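Local coordinates for ESAT-6/WXG100 secretion system protein (Streptococcus gallolyticus, PDB 7JQE) that forms part of the extracellular region of EsaA, a membrane subunit of the type VIIb secretion system, and probably serves in exporting bacterial toxins, at residues A125-V130 and T474-L479; S229-K234 and S414-A419; T322-T327 and I351-S356; V339-D344 and L357-T362. One frame throughout, in Å; residues are numbered along the deposited sequence.

Contact 1 of 4, residues A125-V130 and T474-L479; sequences ATRSKV and TLYTEL
An antiparallel helix pair brings Arg-127 and Val-130 of helix 102-135 against Leu-475, Tyr-476 and Leu-479 of helix 462-491. Over these segments the axes come within 9.8 Å, and their directions differ by 164°. Arg-127 lies over one face of the Tyr-476 ring: its CG is 4.0 Å from the ring centroid and 28° off the normal, a CH-pi contact. With CG anti to the backbone N (chi1 -170°) and a bend at chi3, the arginine follows the ring outward until its guanidinium covers the phenol oxygen, Arg-127 CZ standing 3.5 Å from Tyr-476 OH. That oxygen lies over the centre of the guanidinium face, and the two planes are nearly parallel. The polar ends are satisfied by other residues: NH1 by Thr-480 OG1 and Leu-141 O, Tyr-476 OH by Leu-141 N. Beside this layer Val-130 CG2 meets Leu-479 CD1 tip to tip at 3.8 Å, while Val-130 CG1 packs on Leu-475 CB at 4.1 Å. All six touching residues are buried, and the near-antiparallel axes with apolar side chains meeting between them are those of an antiparallel helix pair, here made of helices near the two ends of the modelled chain.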
loop_
_atom_site.group_PDB
_atom_site.type_symbol
_atom_site.label_atom_id
_atom_site.label_comp_id
_atom_site.label_asym_id
_atom_site.label_seq_id
_atom_site.Cartn_x
_atom_site.Cartn_y
_atom_site.Cartn_z
ATOM N N ALA A 125 16.136 24.283 -49.809
ATOM C CA ALA A 125 15.141 24.555 -48.778
ATOM C C ALA A 125 14.653 23.270 -48.124
ATOM O O ALA A 125 14.468 23.223 -46.903
ATOM C CB ALA A 125 13.970 25.336 -49.371
ATOM N N THR A 126 14.430 22.219 -48.919
ATOM C CA THR A 126 13.996 20.952 -48.338
ATOM C C THR A 126 15.117 20.292 -47.552
ATOM O O THR A 126 14.858 19.622 -46.548
ATOM C CB THR A 126 13.492 20.005 -49.430
ATOM O OG1 THR A 126 14.609 19.441 -50.124
ATOM C CG2 THR A 126 12.610 20.745 -50.416
ATOM N N ARG A 127 16.365 20.464 -47.990
ATOM C CA ARG A 127 17.485 19.969 -47.199
ATOM C C ARG A 127 17.533 20.660 -45.843
ATOM O O ARG A 127 17.913 20.049 -44.837
ATOM C CB ARG A 127 18.793 20.172 -47.961
ATOM C CG ARG A 127 19.997 19.482 -47.347
ATOM C CD ARG A 127 21.285 19.874 -48.075
ATOM N NE ARG A 127 21.570 21.301 -47.943
ATOM C CZ ARG A 127 22.793 21.812 -47.869
ATOM N NH1 ARG A 127 23.853 21.014 -47.915
ATOM N NH2 ARG A 127 22.955 23.121 -47.741
ATOM N N SER A 128 17.131 21.933 -45.796
ATOM C CA SER A 128 17.058 22.644 -44.525
ATOM C C SER A 128 15.992 22.042 -43.615
ATOM O O SER A 128 16.239 21.796 -42.429
ATOM C CB SER A 128 16.790 24.127 -44.772
ATOM O OG SER A 128 18.005 24.842 -44.872
ATOM N N LYS A 129 14.794 21.797 -44.155
ATOM C CA LYS A 129 13.734 21.197 -43.350
ATOM C C LYS A 129 14.137 19.819 -42.840
ATOM O O LYS A 129 13.779 19.436 -41.718
ATOM C CB LYS A 129 12.438 21.117 -44.156
ATOM C CG LYS A 129 11.883 22.476 -44.546
ATOM C CD LYS A 129 10.544 22.364 -45.260
ATOM C CE LYS A 129 10.116 23.713 -45.822
ATOM N NZ LYS A 129 8.766 23.681 -46.446
ATOM N N VAL A 130 14.880 19.057 -43.647
ATOM C CA VAL A 130 15.361 17.759 -43.180
ATOM C C VAL A 130 16.316 17.939 -42.007
ATOM O O VAL A 130 16.297 17.159 -41.046
ATOM C CB VAL A 130 16.015 16.977 -44.334
ATOM C CG1 VAL A 130 16.889 15.857 -43.794
ATOM C CG2 VAL A 130 14.949 16.413 -45.266
ATOM N N THR A 474 21.748 9.999 -43.417
ATOM C CA THR A 474 21.571 9.418 -44.745
ATOM C C THR A 474 20.769 10.350 -45.644
ATOM O O THR A 474 21.161 10.619 -46.787
ATOM C CB THR A 474 20.890 8.055 -44.642
ATOM O OG1 THR A 474 21.668 7.193 -43.805
ATOM C CG2 THR A 474 20.756 7.427 -46.016
ATOM N N LEU A 475 19.638 10.852 -45.144
ATOM C CA LEU A 475 18.836 11.778 -45.937
ATOM C C LEU A 475 19.621 13.044 -46.257
ATOM O O LEU A 475 19.668 13.486 -47.413
ATOM C CB LEU A 475 17.536 12.113 -45.206
ATOM C CG LEU A 475 16.501 10.986 -45.150
ATOM C CD1 LEU A 475 15.308 11.357 -44.265
ATOM C CD2 LEU A 475 16.044 10.626 -46.560
ATOM N N TYR A 476 20.254 13.639 -45.242
ATOM C CA TYR A 476 21.008 14.867 -45.475
ATOM C C TYR A 476 22.162 14.629 -46.445
ATOM O O TYR A 476 22.416 15.451 -47.334
ATOM C CB TYR A 476 21.519 15.431 -44.147
ATOM C CG TYR A 476 21.899 16.894 -44.221
ATOM C CD1 TYR A 476 20.960 17.888 -43.978
ATOM C CD2 TYR A 476 23.192 17.280 -44.551
ATOM C CE1 TYR A 476 21.298 19.230 -44.058
ATOM C CE2 TYR A 476 23.541 18.620 -44.635
ATOM C CZ TYR A 476 22.591 19.590 -44.388
ATOM O OH TYR A 476 22.936 20.921 -44.474
ATOM N N THR A 477 22.866 13.505 -46.296
ATOM C CA THR A 477 23.981 13.204 -47.191
ATOM C C THR A 477 23.512 13.132 -48.639
ATOM O O THR A 477 24.105 13.754 -49.529
ATOM C CB THR A 477 24.652 11.891 -46.779
ATOM O OG1 THR A 477 25.171 12.010 -45.450
ATOM C CG2 THR A 477 25.791 11.560 -47.723
ATOM N N GLU A 478 22.437 12.381 -48.889
ATOM C CA GLU A 478 21.962 12.203 -50.257
ATOM C C GLU A 478 21.466 13.515 -50.850
ATOM O O GLU A 478 21.649 13.771 -52.046
ATOM C CB GLU A 478 20.868 11.134 -50.292
ATOM C CG GLU A 478 21.380 9.744 -49.959
ATOM C CD GLU A 478 20.288 8.692 -49.956
ATOM O OE1 GLU A 478 19.106 9.056 -50.124
ATOM O OE2 GLU A 478 20.615 7.497 -49.782
ATOM N N LEU A 479 20.836 14.363 -50.032
ATOM C CA LEU A 479 20.388 15.658 -50.530
ATOM C C LEU A 479 21.567 16.576 -50.825
ATOM O O LEU A 479 21.546 17.322 -51.810
ATOM C CB LEU A 479 19.437 16.308 -49.530
ATOM C CG LEU A 479 18.086 15.612 -49.363
ATOM C CD1 LEU A 479 17.473 15.953 -48.008
ATOM C CD2 LEU A 479 17.150 15.998 -50.493
#

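Contact 2 of 4, residues S229-K234 and S414-A419; sequences SDYQSK and SKIDTA. With EDO (1,2-ethanediol), chain F; EDO (1,2-ethanediol), chain B.
Lys-234 reaches across to Asp-417 in a salt bridge, its NZ 2.6 Å from Asp-417 OD1. The lysine leaves the helix with CG anti to the carbonyl carbon (chi1 -53°) and is fully extended beyond, long enough to bring NZ to OD1, which it meets on the anti side, 31° out of the carboxylate plane. The same ammonium donates to O2 of an ethanediol, probably from the crystallisation liquor, Lys-234 NZ to O2 being 3.0 Å, and a water that accepts a weak bond from it donates to the backbone Asp-417 O.

The other carboxylate oxygen, Asp-417 OD2, lies at the edge of the Tyr-231 ring, near its plane, and takes a weak bond from Tyr-231 OH at 3.4 Å. Ring and carboxylate are tilted against each other. Ile-416 supplies the apolar part: CG2, anti to the backbone N, approaches Lys-234 CB at 4.1 Å and the ring edge at Tyr-231 CD2 at 4.3 Å.

Helices 225-244 and 396-427 meet here at 60°, their segment axes 10.2 Å apart at closest. Ile-416 also packs on Leu-235 and Leu-238 of helix 225-244, and Tyr-231 on Leu-413 of helix 396-427, while Ser-414 of the second subunit packs against Tyr-231 and Lys-234.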
loop_
_atom_site.group_PDB
_atom_site.type_symbol
_atom_site.label_atom_id
_atom_site.label_comp_id
_atom_site.label_asym_id
_atom_site.label_seq_id
_atom_site.Cartn_x
_atom_site.Cartn_y
_atom_site.Cartn_z
ATOM N N SER A 229 5.263 4.351 17.853
ATOM C CA SER A 229 6.008 5.325 17.070
ATOM C C SER A 229 5.653 5.224 15.591
ATOM O O SER A 229 5.544 6.245 14.899
ATOM C CB SER A 229 7.506 5.128 17.289
ATOM O OG SER A 229 8.250 6.144 16.642
ATOM N N ASP A 230 5.446 4.002 15.095
ATOM C CA ASP A 230 5.126 3.830 13.683
ATOM C C ASP A 230 3.721 4.327 13.363
ATOM O O ASP A 230 3.516 5.008 12.354
ATOM C CB ASP A 230 5.288 2.365 13.284
ATOM C CG ASP A 230 6.738 1.911 13.316
ATOM O OD1 ASP A 230 7.636 2.780 13.273
ATOM O OD2 ASP A 230 6.979 0.685 13.380
ATOM N N TYR A 231 2.735 3.994 14.206
ATOM C CA TYR A 231 1.380 4.477 13.960
ATOM C C TYR A 231 1.325 5.996 13.985
ATOM O O TYR A 231 0.504 6.603 13.286
ATOM C CB TYR A 231 0.406 3.890 14.983
ATOM C CG TYR A 231 0.031 2.446 14.717
ATOM C CD1 TYR A 231 0.370 1.438 15.615
ATOM C CD2 TYR A 231 -0.661 2.091 13.567
ATOM C CE1 TYR A 231 0.029 0.116 15.371
ATOM C CE2 TYR A 231 -1.006 0.775 13.313
ATOM C CZ TYR A 231 -0.658 -0.208 14.214
ATOM O OH TYR A 231 -1.004 -1.517 13.960
ATOM N N GLN A 232 2.193 6.629 14.774
ATOM C CA GLN A 232 2.256 8.085 14.773
ATOM C C GLN A 232 2.877 8.617 13.486
ATOM O O GLN A 232 2.489 9.691 13.014
ATOM C CB GLN A 232 3.033 8.570 15.994
ATOM C CG GLN A 232 2.264 8.416 17.296
ATOM C CD GLN A 232 3.134 8.605 18.520
ATOM O OE1 GLN A 232 4.362 8.622 18.427
ATOM N NE2 GLN A 232 2.501 8.745 19.677
ATOM N N SER A 233 3.836 7.884 12.906
ATOM C CA SER A 233 4.387 8.270 11.607
ATOM C C SER A 233 3.354 8.099 10.503
ATOM O O SER A 233 3.168 8.992 9.668
ATOM C CB SER A 233 5.636 7.448 11.288
ATOM O OG SER A 233 6.697 7.778 12.163
ATOM N N LYS A 234 2.675 6.949 10.480
ATOM C CA LYS A 234 1.643 6.727 9.475
ATOM C C LYS A 234 0.531 7.755 9.594
ATOM O O LYS A 234 0.025 8.254 8.581
ATOM C CB LYS A 234 1.095 5.310 9.599
ATOM C CG LYS A 234 2.188 4.270 9.571
ATOM C CD LYS A 234 1.642 2.866 9.617
ATOM C CE LYS A 234 2.774 1.859 9.543
ATOM N NZ LYS A 234 2.284 0.459 9.634
ATOM N N SER A 414 -6.262 -1.120 11.091
ATOM C CA SER A 414 -6.169 -1.717 9.767
ATOM C C SER A 414 -6.350 -0.665 8.677
ATOM O O SER A 414 -5.605 -0.650 7.690
ATOM C CB SER A 414 -7.209 -2.829 9.630
ATOM O OG SER A 414 -7.166 -3.412 8.338
ATOM N N LYS A 415 -7.332 0.224 8.840
ATOM C CA LYS A 415 -7.520 1.300 7.874
ATOM C C LYS A 415 -6.299 2.212 7.816
ATOM O O LYS A 415 -5.855 2.603 6.731
ATOM C CB LYS A 415 -8.781 2.094 8.219
ATOM C CG LYS A 415 -10.053 1.387 7.759
ATOM C CD LYS A 415 -11.323 2.130 8.150
ATOM C CE LYS A 415 -11.826 1.666 9.511
ATOM N NZ LYS A 415 -13.181 2.195 9.823
ATOM N N ILE A 416 -5.737 2.556 8.977
ATOM C CA ILE A 416 -4.544 3.398 9.004
ATOM C C ILE A 416 -3.403 2.723 8.257
ATOM O O ILE A 416 -2.677 3.366 7.489
ATOM C CB ILE A 416 -4.152 3.724 10.457
ATOM C CG1 ILE A 416 -5.181 4.660 11.097
ATOM C CG2 ILE A 416 -2.755 4.314 10.525
ATOM C CD1 ILE A 416 -5.212 4.578 12.610
ATOM N N ASP A 417 -3.224 1.416 8.469
ATOM C CA ASP A 417 -2.116 0.719 7.822
ATOM C C ASP A 417 -2.320 0.640 6.314
ATOM O O ASP A 417 -1.386 0.892 5.544
ATOM C CB ASP A 417 -1.953 -0.682 8.417
ATOM C CG ASP A 417 -1.244 -0.672 9.764
ATOM O OD1 ASP A 417 -0.256 0.079 9.918
ATOM O OD2 ASP A 417 -1.675 -1.420 10.667
ATOM N N THR A 418 -3.531 0.298 5.878
ATOM C CA THR A 418 -3.803 0.167 4.454
ATOM C C THR A 418 -3.588 1.491 3.729
ATOM O O THR A 418 -2.804 1.573 2.780
ATOM C CB THR A 418 -5.227 -0.344 4.240
ATOM O OG1 THR A 418 -5.335 -1.667 4.778
ATOM C CG2 THR A 418 -5.565 -0.373 2.746
ATOM N N ALA A 419 -4.272 2.546 4.175
ATOM C CA ALA A 419 -4.181 3.826 3.480
ATOM C C ALA A 419 -2.763 4.384 3.513
ATOM O O ALA A 419 -2.277 4.924 2.513
ATOM C CB ALA A 419 -5.161 4.823 4.090
HETATM C C1 EDO F . 5.462 -1.515 10.860
HETATM O O1 EDO F . 5.560 -0.165 10.388
HETATM C C2 EDO F . 5.099 -2.445 9.707
HETATM O O2 EDO F . 3.827 -2.065 9.167
HETATM C C1 EDO B . -10.326 -3.516 5.574
HETATM O O1 EDO B . -9.966 -4.392 4.498
HETATM C C2 EDO B . -9.582 -2.192 5.439
HETATM O O2 EDO B . -8.170 -2.426 5.505
HETATM O O HOH W 1 1.391 0.683 6.371
#

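Contact 3 of 4, residues T322-T327 and I351-S356; sequences TKEDPT and ISKAQS
Glu-324 is the first residue of 322-327 to meet 351-356. It follows an inverse gamma turn centred on Lys-323. Its CG sits between the backbone N and the carbonyl carbon (chi1 51°), and the chain then extends to place Glu-324 OE1 3.2 Å from Ser-352 O. Both atoms are acceptors, so their proximity is not a bond. Lys-353 crosses the glutamate obliquely, but its NZ remains 4.9 Å from Glu-324 OE1: the opposite charges are near without touching, and any attraction is probably modest.

CB of Asp-325 points away from 351-356, although the aspartate carbonyl oxygen takes a weak bond from Thr-327 OG1. At Pro-326 the backbones close in. Its CA makes a CA-H...O contact with Ile-351 O at 3.3 Å, while Ser-352 OG lies 3.6 Å from that same Pro-326 CA and also comes alongside the ring atoms CB and CG.

Thr-327 then begins its strand as an antiparallel hydrogen-bonded pair with Ile-351, joining strand 327-335 to 348-351, an outermost strand of a four-stranded antiparallel sheet. Thr-327 N donates to Ile-351 O at 2.8 Å, and Ile-351 N returns a bond to Thr-327 O at 2.7 Å. Thr-327 OG1 is bonded to Thr-278 N as well. The chemistry implies that two nearly straight backbone bonds hold the pair, whereas Glu-324 makes no bond to Ser-352 or Lys-353.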
loop_
_atom_site.group_PDB
_atom_site.type_symbol
_atom_site.label_atom_id
_atom_site.label_comp_id
_atom_site.label_asym_id
_atom_site.label_seq_id
_atom_site.Cartn_x
_atom_site.Cartn_y
_atom_site.Cartn_z
ATOM N N THR A 322 -30.817 -21.065 89.819
ATOM C CA THR A 322 -30.430 -19.959 88.952
ATOM C C THR A 322 -28.911 -19.853 88.876
ATOM O O THR A 322 -28.358 -18.760 88.746
ATOM C CB THR A 322 -31.018 -18.620 89.444
ATOM O OG1 THR A 322 -32.408 -18.788 89.744
ATOM C CG2 THR A 322 -30.867 -17.543 88.376
ATOM N N LYS A 323 -28.237 -21.001 88.959
ATOM C CA LYS A 323 -26.777 -21.052 88.879
ATOM C C LYS A 323 -26.311 -20.946 87.423
ATOM O O LYS A 323 -25.701 -21.852 86.859
ATOM C CB LYS A 323 -26.254 -22.321 89.539
ATOM C CG LYS A 323 -27.223 -23.492 89.520
ATOM C CD LYS A 323 -28.150 -23.454 90.728
ATOM C CE LYS A 323 -29.025 -24.698 90.810
ATOM N NZ LYS A 323 -29.760 -24.774 92.111
ATOM N N GLU A 324 -26.623 -19.798 86.815
ATOM C CA GLU A 324 -26.150 -19.464 85.469
ATOM C C GLU A 324 -24.869 -18.646 85.616
ATOM O O GLU A 324 -24.865 -17.413 85.585
ATOM C CB GLU A 324 -27.220 -18.712 84.692
ATOM C CG GLU A 324 -27.791 -17.528 85.449
ATOM C CD GLU A 324 -28.911 -16.841 84.698
ATOM O OE1 GLU A 324 -28.782 -16.656 83.467
ATOM O OE2 GLU A 324 -29.924 -16.493 85.345
ATOM N N ASP A 325 -23.761 -19.364 85.773
ATOM C CA ASP A 325 -22.501 -18.749 86.149
ATOM C C ASP A 325 -21.972 -17.842 85.040
ATOM O O ASP A 325 -22.377 -17.953 83.879
ATOM C CB ASP A 325 -21.471 -19.827 86.477
ATOM C CG ASP A 325 -22.064 -21.224 86.454
ATOM O OD1 ASP A 325 -22.375 -21.722 85.349
ATOM O OD2 ASP A 325 -22.223 -21.820 87.539
ATOM N N PRO A 326 -21.066 -16.927 85.380
ATOM C CA PRO A 326 -20.459 -16.072 84.353
ATOM C C PRO A 326 -19.726 -16.900 83.306
ATOM O O PRO A 326 -19.093 -17.912 83.615
ATOM C CB PRO A 326 -19.494 -15.190 85.152
ATOM C CG PRO A 326 -20.049 -15.190 86.550
ATOM C CD PRO A 326 -20.651 -16.548 86.743
ATOM N N THR A 327 -19.814 -16.454 82.053
ATOM C CA THR A 327 -19.208 -17.148 80.924
ATOM C C THR A 327 -18.457 -16.139 80.068
ATOM O O THR A 327 -19.030 -15.131 79.644
ATOM C CB THR A 327 -20.264 -17.876 80.086
ATOM O OG1 THR A 327 -21.175 -18.564 80.956
ATOM C CG2 THR A 327 -19.602 -18.885 79.165
ATOM N N ILE A 351 -20.198 -12.715 80.215
ATOM C CA ILE A 351 -21.633 -12.481 80.270
ATOM C C ILE A 351 -22.240 -13.353 81.368
ATOM O O ILE A 351 -21.610 -14.278 81.882
ATOM C CB ILE A 351 -22.318 -12.754 78.921
ATOM C CG1 ILE A 351 -22.190 -14.233 78.558
ATOM C CG2 ILE A 351 -21.708 -11.888 77.831
ATOM C CD1 ILE A 351 -22.864 -14.603 77.258
ATOM N N SER A 352 -23.492 -13.035 81.723
ATOM C CA SER A 352 -24.264 -13.877 82.632
ATOM C C SER A 352 -25.718 -14.009 82.190
ATOM O O SER A 352 -26.573 -14.379 83.005
ATOM C CB SER A 352 -24.215 -13.342 84.071
ATOM O OG SER A 352 -22.915 -13.465 84.621
ATOM N N LYS A 353 -26.022 -13.719 80.926
ATOM C CA LYS A 353 -27.387 -13.807 80.428
ATOM C C LYS A 353 -27.363 -13.845 78.906
ATOM O O LYS A 353 -26.418 -13.362 78.277
ATOM C CB LYS A 353 -28.234 -12.628 80.925
ATOM C CG LYS A 353 -29.666 -12.657 80.436
ATOM C CD LYS A 353 -30.304 -14.009 80.706
ATOM C CE LYS A 353 -31.679 -14.102 80.070
ATOM N NZ LYS A 353 -32.267 -15.458 80.225
ATOM N N ALA A 354 -28.412 -14.430 78.324
ATOM C CA ALA A 354 -28.546 -14.459 76.873
ATOM C C ALA A 354 -28.441 -13.049 76.311
ATOM O O ALA A 354 -28.980 -12.096 76.877
ATOM C CB ALA A 354 -29.880 -15.094 76.472
ATOM N N GLN A 355 -27.748 -12.919 75.184
ATOM C CA GLN A 355 -27.321 -11.599 74.744
ATOM C C GLN A 355 -26.847 -11.683 73.301
ATOM O O GLN A 355 -26.585 -12.769 72.780
ATOM C CB GLN A 355 -26.210 -11.067 75.656
ATOM C CG GLN A 355 -25.742 -9.657 75.394
ATOM C CD GLN A 355 -24.848 -9.154 76.513
ATOM O OE1 GLN A 355 -24.778 -9.759 77.585
ATOM N NE2 GLN A 355 -24.160 -8.046 76.271
ATOM N N SER A 356 -26.752 -10.520 72.662
ATOM C CA SER A 356 -26.208 -10.396 71.318
ATOM C C SER A 356 -24.927 -9.576 71.372
ATOM O O SER A 356 -24.858 -8.564 72.075
ATOM C CB SER A 356 -27.212 -9.739 70.364
ATOM O OG SER A 356 -28.423 -10.474 70.311
#

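Contact 4 of 4, residues V339-D344 and L357-T362; sequences VVFADD and LKISYT
Phe-341 and Ile-359 face each other as an antiparallel non-hydrogen-bonded pair, their side chains lying side by side and pointing the same way. Followed outward, Phe-341 CB first passes Lys-358 O at 4.0 Å. CG is anti to the carbonyl carbon (chi1 -70°), which sets the ring beside Ile-359 and Leu-357. CD1 then meets Ile-359 CG1 at 3.9 Å, with Lys-358 O in plane at the ring edge. Farther out, Phe-341 CE1 touches Leu-357 CD1 at 3.8 Å as well as Ile-359 CG1. On the same face Val-339 CG1 packs against Ile-359 CG2 at 3.5 Å, and Val-339 CG2 meets Tyr-361 CB.

The backbone is tied by Val-340 N to Ser-360 O at 3.0 Å and by Ser-360 N to Val-340 O at 2.8 Å, both nearly along the C=O axis. Past the strand end, Ala-342 N still donates to Lys-358 O at 2.9 Å, but from above the carbonyl plane, 38° out of it. The Val-339 and Phe-341 face is covered by strand 327-335 residues such as Ile-331, and Tyr-361 OH bonds Asn-269. The chemistry implies an outer and a middle strand whose apolar face packs on the other sheet, while the face with Val-340 and Ser-360 is more exposed.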
loop_
_atom_site.group_PDB
_atom_site.type_symbol
_atom_site.label_atom_id
_atom_site.label_comp_id
_atom_site.label_asym_id
_atom_site.label_seq_id
_atom_site.Cartn_x
_atom_site.Cartn_y
_atom_site.Cartn_z
ATOM N N VAL A 339 -9.876 -8.108 64.444
ATOM C CA VAL A 339 -11.210 -8.559 64.821
ATOM C C VAL A 339 -11.401 -8.247 66.297
ATOM O O VAL A 339 -10.608 -8.692 67.136
ATOM C CB VAL A 339 -11.412 -10.055 64.540
ATOM C CG1 VAL A 339 -12.858 -10.442 64.767
ATOM C CG2 VAL A 339 -10.995 -10.372 63.113
ATOM N N VAL A 340 -12.439 -7.473 66.612
ATOM C CA VAL A 340 -12.651 -6.965 67.961
ATOM C C VAL A 340 -14.143 -6.750 68.167
ATOM O O VAL A 340 -14.891 -6.538 67.209
ATOM C CB VAL A 340 -11.863 -5.655 68.204
ATOM C CG1 VAL A 340 -10.365 -5.874 68.006
ATOM C CG2 VAL A 340 -12.370 -4.552 67.284
ATOM N N PHE A 341 -14.574 -6.818 69.427
ATOM C CA PHE A 341 -15.954 -6.491 69.764
ATOM C C PHE A 341 -16.215 -5.009 69.518
ATOM O O PHE A 341 -15.389 -4.153 69.850
ATOM C CB PHE A 341 -16.255 -6.847 71.222
ATOM C CG PHE A 341 -16.298 -8.326 71.484
ATOM C CD1 PHE A 341 -17.282 -9.113 70.912
ATOM C CD2 PHE A 341 -15.357 -8.929 72.301
ATOM C CE1 PHE A 341 -17.326 -10.473 71.143
ATOM C CE2 PHE A 341 -15.394 -10.289 72.538
ATOM C CZ PHE A 341 -16.381 -11.061 71.958
ATOM N N ALA A 342 -17.383 -4.708 68.947
ATOM C CA ALA A 342 -17.614 -3.383 68.377
ATOM C C ALA A 342 -17.678 -2.296 69.446
ATOM O O ALA A 342 -17.188 -1.182 69.231
ATOM C CB ALA A 342 -18.896 -3.391 67.545
ATOM N N ASP A 343 -18.277 -2.589 70.600
ATOM C CA ASP A 343 -18.518 -1.531 71.577
ATOM C C ASP A 343 -17.306 -1.254 72.459
ATOM O O ASP A 343 -17.108 -0.112 72.886
ATOM C CB ASP A 343 -19.727 -1.884 72.445
ATOM C CG ASP A 343 -19.508 -3.138 73.269
ATOM O OD1 ASP A 343 -18.492 -3.829 73.046
ATOM O OD2 ASP A 343 -20.352 -3.431 74.144
ATOM N N ASP A 344 -16.491 -2.269 72.744
ATOM C CA ASP A 344 -15.376 -2.118 73.670
ATOM C C ASP A 344 -14.028 -1.972 72.984
ATOM O O ASP A 344 -13.060 -1.571 73.639
ATOM C CB ASP A 344 -15.299 -3.323 74.616
ATOM C CG ASP A 344 -16.440 -3.362 75.606
ATOM O OD1 ASP A 344 -17.200 -2.374 75.676
ATOM O OD2 ASP A 344 -16.576 -4.383 76.316
ATOM N N LEU A 357 -23.914 -10.019 70.633
ATOM C CA LEU A 357 -22.633 -9.333 70.570
ATOM C C LEU A 357 -22.314 -8.975 69.126
ATOM O O LEU A 357 -22.580 -9.758 68.208
ATOM C CB LEU A 357 -21.507 -10.192 71.155
ATOM C CG LEU A 357 -21.630 -10.603 72.622
ATOM C CD1 LEU A 357 -20.448 -11.470 73.032
ATOM C CD2 LEU A 357 -21.746 -9.382 73.527
ATOM N N LYS A 358 -21.746 -7.790 68.933
ATOM C CA LYS A 358 -21.371 -7.294 67.618
ATOM C C LYS A 358 -19.856 -7.354 67.485
ATOM O O LYS A 358 -19.131 -6.935 68.393
ATOM C CB LYS A 358 -21.874 -5.862 67.418
ATOM C CG LYS A 358 -23.310 -5.651 67.881
ATOM C CD LYS A 358 -24.315 -6.194 66.880
ATOM C CE LYS A 358 -24.385 -5.300 65.654
ATOM N NZ LYS A 358 -24.731 -3.898 66.025
ATOM N N ILE A 359 -19.381 -7.881 66.363
ATOM C CA ILE A 359 -17.955 -8.057 66.117
ATOM C C ILE A 359 -17.580 -7.300 64.855
ATOM O O ILE A 359 -18.186 -7.504 63.797
ATOM C CB ILE A 359 -17.583 -9.546 66.000
ATOM C CG1 ILE A 359 -17.996 -10.288 67.274
ATOM C CG2 ILE A 359 -16.092 -9.702 65.744
ATOM C CD1 ILE A 359 -17.684 -11.767 67.257
ATOM N N SER A 360 -16.589 -6.424 64.972
ATOM C CA SER A 360 -16.053 -5.674 63.846
ATOM C C SER A 360 -14.776 -6.344 63.360
ATOM O O SER A 360 -13.875 -6.626 64.156
ATOM C CB SER A 360 -15.768 -4.225 64.243
ATOM O OG SER A 360 -14.759 -3.657 63.420
ATOM N N TYR A 361 -14.702 -6.602 62.057
ATOM C CA TYR A 361 -13.485 -7.116 61.453
ATOM C C TYR A 361 -13.071 -6.207 60.305
ATOM O O TYR A 361 -13.909 -5.612 59.624
ATOM C CB TYR A 361 -13.644 -8.570 60.970
ATOM C CG TYR A 361 -14.673 -8.797 59.882
ATOM C CD1 TYR A 361 -14.381 -8.524 58.546
ATOM C CD2 TYR A 361 -15.922 -9.324 60.185
ATOM C CE1 TYR A 361 -15.316 -8.748 57.549
ATOM C CE2 TYR A 361 -16.863 -9.554 59.196
ATOM C CZ TYR A 361 -16.555 -9.267 57.881
ATOM O OH TYR A 361 -17.495 -9.498 56.900
ATOM N N THR A 362 -11.759 -6.097 60.114
ATOM C CA THR A 362 -11.182 -5.175 59.142
ATOM C C THR A 362 -10.009 -5.874 58.471
ATOM O O THR A 362 -9.009 -6.180 59.129
ATOM C CB THR A 362 -10.732 -3.876 59.813
ATOM O OG1 THR A 362 -11.858 -3.239 60.432
ATOM C CG2 THR A 362 -10.115 -2.931 58.789
#

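Overall arrangement
The contacts are spread along an elongated chain. Contacts 1 and 3 lie on opposite sides of its centre, about 139 Å apart between centres, with contact 2 close to the middle. Along the sequence contacts 2, 3 and 4 are nested inside the loop closed by contact 1. Contacts 1 and 2 join helices, are buried and touch the second subunit; the first relies on apolar and face-on packing, the second on a salt bridge. Contacts 3 and 4 are partly buried and depend on backbone bonds between strands. Strand 355-363 carries contact 4 and begins in the second segment of contact 3, whose paired residues belong to the other sheet. Contact 4 adds an apolar face that the smaller, largely polar contact 3 has little of.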